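Local atomic coordinates of glideosome-associated protein 50 (Plasmodium falciparum 3D7, PDB entry 3TGH), a protein that forms part of the glideosome complex involved in parasite gliding motility and host cell invasion, and may help assemble and attach that complex to the inner membrane complex. Residues C277-S282 with I286-V291; L4-L9 with A152-I157. All blocks are in the same frame, centred on the assembly; numbering follows the deposited sequence.

Contact 1: C277-S282 with I286-V291; sequences CVHELS and IVTKFV
H279 and T288, a non-hydrogen-bonded antiparallel pair, are joined by a side-chain bond inside the protein: H279 ND1 and T288 OG1 lie 3.0 Å apart. The hydroxyl comes to the edge of the imidazole, near its plane, and the two side chains run side by side in the same direction. With OG1 beside the backbone N (chi1 -64°), T288 presents both OG1 and CG2 to the imidazole, CG2 3.5 Å from H279 CE1. The other ring nitrogen, H279 NE2, bonds to S8 OG, so both nitrogens are engaged and the rotation of the ring is fixed. On the same face the sulfur of C277 approaches the F290 ring obliquely, 3.9 Å from SG to the ring centroid, a sulfur-aromatic contact; L281 CD1 meets I286 CG2 at 4.0 Å. I248 of strand 245-250, in the other sheet, packs on H279, T288 and F290. The opposite face carries charge: in one of the two conformers of E280, OE2 lies 3.2 Å from K289 NZ, which meets it on the syn side, 27° out of the carboxylate plane. E33 gives K289 a second salt bridge. Between the faces, V278 pairs with K289 and E280 with V287 through two backbone bonds each, K289 N to V278 O measuring 2.7 Å. This is the beta hairpin of strands 275-282 and 285-292. Where E280 takes this conformer, its carboxylate lies close to that of E33, and the ammonium of K289 probably offsets their repulsion, while the buried imidazole has its polar needs met by two hydroxyls.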
loop_
_atom_site.group_PDB
_atom_site.type_symbol
_atom_site.label_atom_id
_atom_site.label_comp_id
_atom_site.label_asym_id
_atom_site.label_seq_id
_atom_site.Cartn_x
_atom_site.Cartn_y
_atom_site.Cartn_z
ATOM N N CYS A 277 3.707 9.173 -3.717
ATOM C CA CYS A 277 4.242 9.575 -2.417
ATOM C C CYS A 277 5.604 8.974 -2.137
ATOM O O CYS A 277 5.904 7.867 -2.586
ATOM C CB CYS A 277 3.325 9.115 -1.299
ATOM S SG CYS A 277 1.746 9.885 -1.299
ATOM N N VAL A 278 6.404 9.703 -1.367
ATOM C CA VAL A 278 7.628 9.174 -0.798
ATOM C C VAL A 278 7.538 9.330 0.722
ATOM O O VAL A 278 7.154 10.389 1.226
ATOM C CB VAL A 278 8.866 9.884 -1.357
ATOM C CG1 VAL A 278 10.129 9.347 -0.688
ATOM C CG2 VAL A 278 8.935 9.696 -2.873
ATOM N N HIS A 279 7.874 8.267 1.445
ATOM C CA HIS A 279 7.707 8.228 2.895
ATOM C C HIS A 279 9.058 7.956 3.524
ATOM O O HIS A 279 9.824 7.150 3.011
ATOM C CB HIS A 279 6.740 7.124 3.317
ATOM C CG HIS A 279 5.466 7.083 2.537
ATOM N ND1 HIS A 279 4.313 7.705 2.959
ATOM C CD2 HIS A 279 5.158 6.470 1.369
ATOM C CE1 HIS A 279 3.348 7.481 2.083
ATOM N NE2 HIS A 279 3.837 6.734 1.108
ATOM N N GLU A 280 9.325 8.623 4.640
ATOM C CA GLU A 280 10.585 8.479 5.359
ATOM C C GLU A 280 10.298 8.157 6.834
ATOM O O GLU A 280 9.660 8.947 7.534
ATOM C CB GLU A 280 11.409 9.772 5.238
ATOM C CG GLU A 280 11.639 10.255 3.787
ATOM C CD GLU A 280 12.176 11.689 3.673
ATOM O OE1 GLU A 280 12.282 12.407 4.694
ATOM O OE2 GLU A 280 12.486 12.107 2.538
ATOM N N LEU A 281 10.756 6.995 7.297
ATOM C CA LEU A 281 10.644 6.618 8.710
ATOM C C LEU A 281 11.961 6.958 9.388
ATOM O O LEU A 281 13.028 6.615 8.871
ATOM C CB LEU A 281 10.375 5.124 8.876
ATOM C CG LEU A 281 8.948 4.597 8.701
ATOM C CD1 LEU A 281 8.297 5.138 7.468
ATOM C CD2 LEU A 281 8.970 3.072 8.683
ATOM N N SER A 282 11.886 7.616 10.543
ATOM C CA SER A 282 13.078 8.014 11.292
ATOM C C SER A 282 12.820 7.931 12.793
ATOM O O SER A 282 11.728 7.564 13.225
ATOM C CB SER A 282 13.485 9.446 10.915
ATOM O OG SER A 282 12.585 10.407 11.451
ATOM N N ILE A 286 7.263 9.794 10.923
ATOM C CA ILE A 286 7.069 9.543 9.503
ATOM C C ILE A 286 6.837 10.852 8.764
ATOM O O ILE A 286 5.940 11.621 9.120
ATOM C CB ILE A 286 5.860 8.636 9.233
ATOM C CG1 ILE A 286 5.929 7.381 10.104
ATOM C CG2 ILE A 286 5.814 8.269 7.738
ATOM C CD1 ILE A 286 4.781 6.425 9.895
ATOM N N VAL A 287 7.660 11.101 7.753
ATOM C CA VAL A 287 7.475 12.238 6.860
ATOM C C VAL A 287 7.009 11.687 5.520
ATOM O O VAL A 287 7.664 10.819 4.941
ATOM C CB VAL A 287 8.783 13.037 6.672
ATOM C CG1 VAL A 287 8.581 14.163 5.670
ATOM C CG2 VAL A 287 9.267 13.597 8.005
ATOM N N THR A 288 5.866 12.179 5.046
ATOM C CA THR A 288 5.325 11.788 3.759
ATOM C C THR A 288 5.355 12.990 2.822
ATOM O O THR A 288 4.867 14.065 3.175
ATOM C CB THR A 288 3.879 11.280 3.901
ATOM O OG1 THR A 288 3.869 10.089 4.698
ATOM C CG2 THR A 288 3.266 10.983 2.531
ATOM N N LYS A 289 5.949 12.807 1.646
ATOM C CA LYS A 289 5.992 13.844 0.622
ATOM C C LYS A 289 5.114 13.454 -0.563
ATOM O O LYS A 289 5.275 12.374 -1.160
ATOM C CB LYS A 289 7.429 14.081 0.154
ATOM C CG LYS A 289 8.330 14.703 1.208
ATOM C CD LYS A 289 9.764 14.799 0.711
ATOM C CE LYS A 289 10.743 15.104 1.840
ATOM N NZ LYS A 289 12.164 15.070 1.369
ATOM N N PHE A 290 4.167 14.328 -0.882
ATOM C CA PHE A 290 3.283 14.134 -2.023
ATOM C C PHE A 290 3.880 14.839 -3.231
ATOM O O PHE A 290 4.091 16.048 -3.202
ATOM C CB PHE A 290 1.896 14.702 -1.726
ATOM C CG PHE A 290 1.139 13.928 -0.694
ATOM C CD1 PHE A 290 1.358 14.149 0.663
ATOM C CD2 PHE A 290 0.207 12.972 -1.077
ATOM C CE1 PHE A 290 0.663 13.422 1.620
ATOM C CE2 PHE A 290 -0.496 12.248 -0.133
ATOM C CZ PHE A 290 -0.273 12.473 1.220
ATOM N N VAL A 291 4.141 14.076 -4.286
ATOM C CA VAL A 291 4.813 14.583 -5.472
ATOM C C VAL A 291 3.843 14.643 -6.639
ATOM O O VAL A 291 3.166 13.656 -6.950
ATOM C CB VAL A 291 6.012 13.689 -5.866
ATOM C CG1 VAL A 291 6.705 14.251 -7.092
ATOM C CG2 VAL A 291 6.984 13.560 -4.697
#

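Contact 2: L4-L9 with A152-I157; sequences LRFASL and AAFIFI
Strands 4-8 and 152-156 run nearly parallel, 18° apart, but their axes come no closer than 11.3 Å, so L4, F6, A152 and F154 meet through side chains across the interface between two sheets. F6 and F154 form the main contact, reaching for each other from opposite directions. Their rings make a T-shaped (edge-to-face) pair, with planes at 89° and centroids 5.0 Å apart. F154 supplies the edge: its CE2 lies over one face of F6, offset toward the rim, 3.7 Å from F6 CZ. F154 CZ enters beside it, at 3.7 Å from F6 CE2. F6 CB already points toward strand 152-156; a first torsion of 71° sets CG between the backbone N and the carbonyl carbon and turns one ring face to F154. The two sheets that face each other here form the central beta sandwich of the metallophosphoesterase fold, to which the purple acid phosphatases belong; strand 4-8 lies within one sheet and strand 148-156 within the other. L4 packs next to the aromatic pair. Its fully extended chain carries CD1 to the A152 methyl, 4.3 Å from L4 CD1 to A152 CB. The same L4 methyl lies near the plane of the F154 ring at its edge, 4.4 Å from F154 CE1, so F154 is touched along its rim by both L4 and F6. F37 of the neighbouring strand 37-40 extends the aromatic cluster, meeting F154 edge-to-face and lying almost parallel to F6. The H279 ring stacks on F6, and T132 and F134 of strand 128-136 pack on L4.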
loop_
_atom_site.group_PDB
_atom_site.type_symbol
_atom_site.label_atom_id
_atom_site.label_comp_id
_atom_site.label_asym_id
_atom_site.label_seq_id
_atom_site.Cartn_x
_atom_site.Cartn_y
_atom_site.Cartn_z
ATOM N N LEU A 4 14.415 4.670 7.044
ATOM C CA LEU A 4 13.828 3.727 6.092
ATOM C C LEU A 4 12.955 4.546 5.142
ATOM O O LEU A 4 12.083 5.290 5.587
ATOM C CB LEU A 4 12.988 2.672 6.815
ATOM C CG LEU A 4 12.423 1.512 5.984
ATOM C CD1 LEU A 4 11.734 0.491 6.874
ATOM C CD2 LEU A 4 11.447 2.002 4.932
ATOM N N ARG A 5 13.203 4.405 3.845
ATOM C CA ARG A 5 12.506 5.185 2.832
ATOM C C ARG A 5 11.857 4.304 1.785
ATOM O O ARG A 5 12.509 3.434 1.187
ATOM C CB ARG A 5 13.477 6.144 2.161
ATOM C CG ARG A 5 14.010 7.187 3.128
ATOM C CD ARG A 5 14.830 8.221 2.408
ATOM N NE ARG A 5 15.216 9.319 3.289
ATOM C CZ ARG A 5 15.891 10.398 2.897
ATOM N NH1 ARG A 5 16.280 10.535 1.632
ATOM N NH2 ARG A 5 16.183 11.345 3.781
ATOM N N PHE A 6 10.571 4.558 1.552
ATOM C CA PHE A 6 9.804 3.805 0.591
ATOM C C PHE A 6 8.874 4.740 -0.165
ATOM O O PHE A 6 8.618 5.859 0.279
ATOM C CB PHE A 6 9.065 2.636 1.271
ATOM C CG PHE A 6 7.914 3.040 2.145
ATOM C CD1 PHE A 6 6.617 3.053 1.635
ATOM C CD2 PHE A 6 8.111 3.389 3.477
ATOM C CE1 PHE A 6 5.536 3.402 2.442
ATOM C CE2 PHE A 6 7.027 3.744 4.292
ATOM C CZ PHE A 6 5.744 3.751 3.768
ATOM N N ALA A 7 8.437 4.303 -1.338
ATOM C CA ALA A 7 7.521 5.070 -2.165
ATOM C C ALA A 7 6.200 4.331 -2.293
ATOM O O ALA A 7 6.149 3.108 -2.156
ATOM C CB ALA A 7 8.128 5.321 -3.551
ATOM N N SER A 8 5.129 5.086 -2.539
ATOM C CA SER A 8 3.800 4.533 -2.783
ATOM C C SER A 8 3.325 4.971 -4.162
ATOM O O SER A 8 3.427 6.152 -4.503
ATOM C CB SER A 8 2.793 5.040 -1.742
ATOM O OG SER A 8 3.059 4.518 -0.454
ATOM N N LEU A 9 2.804 4.018 -4.937
ATOM C CA LEU A 9 2.284 4.259 -6.279
ATOM C C LEU A 9 0.993 3.454 -6.464
ATOM O O LEU A 9 1.006 2.235 -6.361
ATOM C CB LEU A 9 3.316 3.824 -7.324
ATOM C CG LEU A 9 2.901 4.044 -8.783
ATOM C CD1 LEU A 9 2.934 5.536 -9.134
ATOM C CD2 LEU A 9 3.778 3.220 -9.718
ATOM N N ALA A 152 9.446 -1.766 11.826
ATOM C CA ALA A 152 8.291 -1.320 11.050
ATOM C C ALA A 152 7.511 -2.527 10.553
ATOM O O ALA A 152 8.090 -3.445 9.958
ATOM C CB ALA A 152 8.739 -0.467 9.873
ATOM N N ALA A 153 6.204 -2.529 10.813
ATOM C CA ALA A 153 5.316 -3.565 10.319
ATOM C C ALA A 153 4.483 -3.006 9.171
ATOM O O ALA A 153 3.794 -2.017 9.337
ATOM C CB ALA A 153 4.418 -4.072 11.428
ATOM N N PHE A 154 4.589 -3.646 8.012
ATOM C CA PHE A 154 3.772 -3.337 6.844
ATOM C C PHE A 154 2.747 -4.445 6.694
ATOM O O PHE A 154 3.104 -5.621 6.576
ATOM C CB PHE A 154 4.656 -3.232 5.599
ATOM C CG PHE A 154 5.532 -2.017 5.596
ATOM C CD1 PHE A 154 6.746 -2.019 6.251
ATOM C CD2 PHE A 154 5.123 -0.849 4.956
ATOM C CE1 PHE A 154 7.553 -0.881 6.255
ATOM C CE2 PHE A 154 5.922 0.285 4.962
ATOM C CZ PHE A 154 7.134 0.269 5.610
ATOM N N ILE A 155 1.469 -4.076 6.741
ATOM C CA ILE A 155 0.382 -5.033 6.639
ATOM C C ILE A 155 -0.398 -4.734 5.355
ATOM O O ILE A 155 -0.826 -3.593 5.110
ATOM C CB ILE A 155 -0.520 -4.986 7.874
ATOM C CG1 ILE A 155 0.281 -5.451 9.106
ATOM C CG2 ILE A 155 -1.766 -5.869 7.681
ATOM C CD1 ILE A 155 -0.347 -5.049 10.434
ATOM N N PHE A 156 -0.539 -5.752 4.518
ATOM C CA PHE A 156 -1.173 -5.602 3.211
ATOM C C PHE A 156 -2.516 -6.303 3.225
ATOM O O PHE A 156 -2.604 -7.497 3.524
ATOM C CB PHE A 156 -0.269 -6.158 2.105
ATOM C CG PHE A 156 1.044 -5.443 1.998
ATOM C CD1 PHE A 156 2.119 -5.812 2.804
ATOM C CD2 PHE A 156 1.200 -4.368 1.125
ATOM C CE1 PHE A 156 3.340 -5.128 2.728
ATOM C CE2 PHE A 156 2.399 -3.686 1.046
ATOM C CZ PHE A 156 3.474 -4.061 1.865
ATOM N N ILE A 157 -3.570 -5.556 2.903
ATOM C CA ILE A 157 -4.933 -6.089 2.943
ATOM C C ILE A 157 -5.593 -6.048 1.575
ATOM O O ILE A 157 -5.252 -5.216 0.731
ATOM C CB ILE A 157 -5.827 -5.338 3.975
ATOM C CG1 ILE A 157 -5.932 -3.847 3.664
ATOM C CG2 ILE A 157 -5.280 -5.508 5.382
ATOM C CD1 ILE A 157 -6.931 -3.102 4.588
#

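From the N terminus, strand 4-8 comes first, and contact 2 closes a long loop of 142 residues when the chain arrives at 152-157 in the other sheet. Contact 1 opens only later and closes at once, with only three residues between 277-282 and 286-291. The two are therefore in series, neither nested nor crossed. In space they adjoin, their centres 11 Å apart, because strand 275-282 lies alongside strand 4-8: probable hydrogen bonds run from L281 N to L4 O and from H279 N to F6 O. The late hairpin thus extends the sheet begun by the N-terminal strand, while contact 2 joins that sheet to its partner.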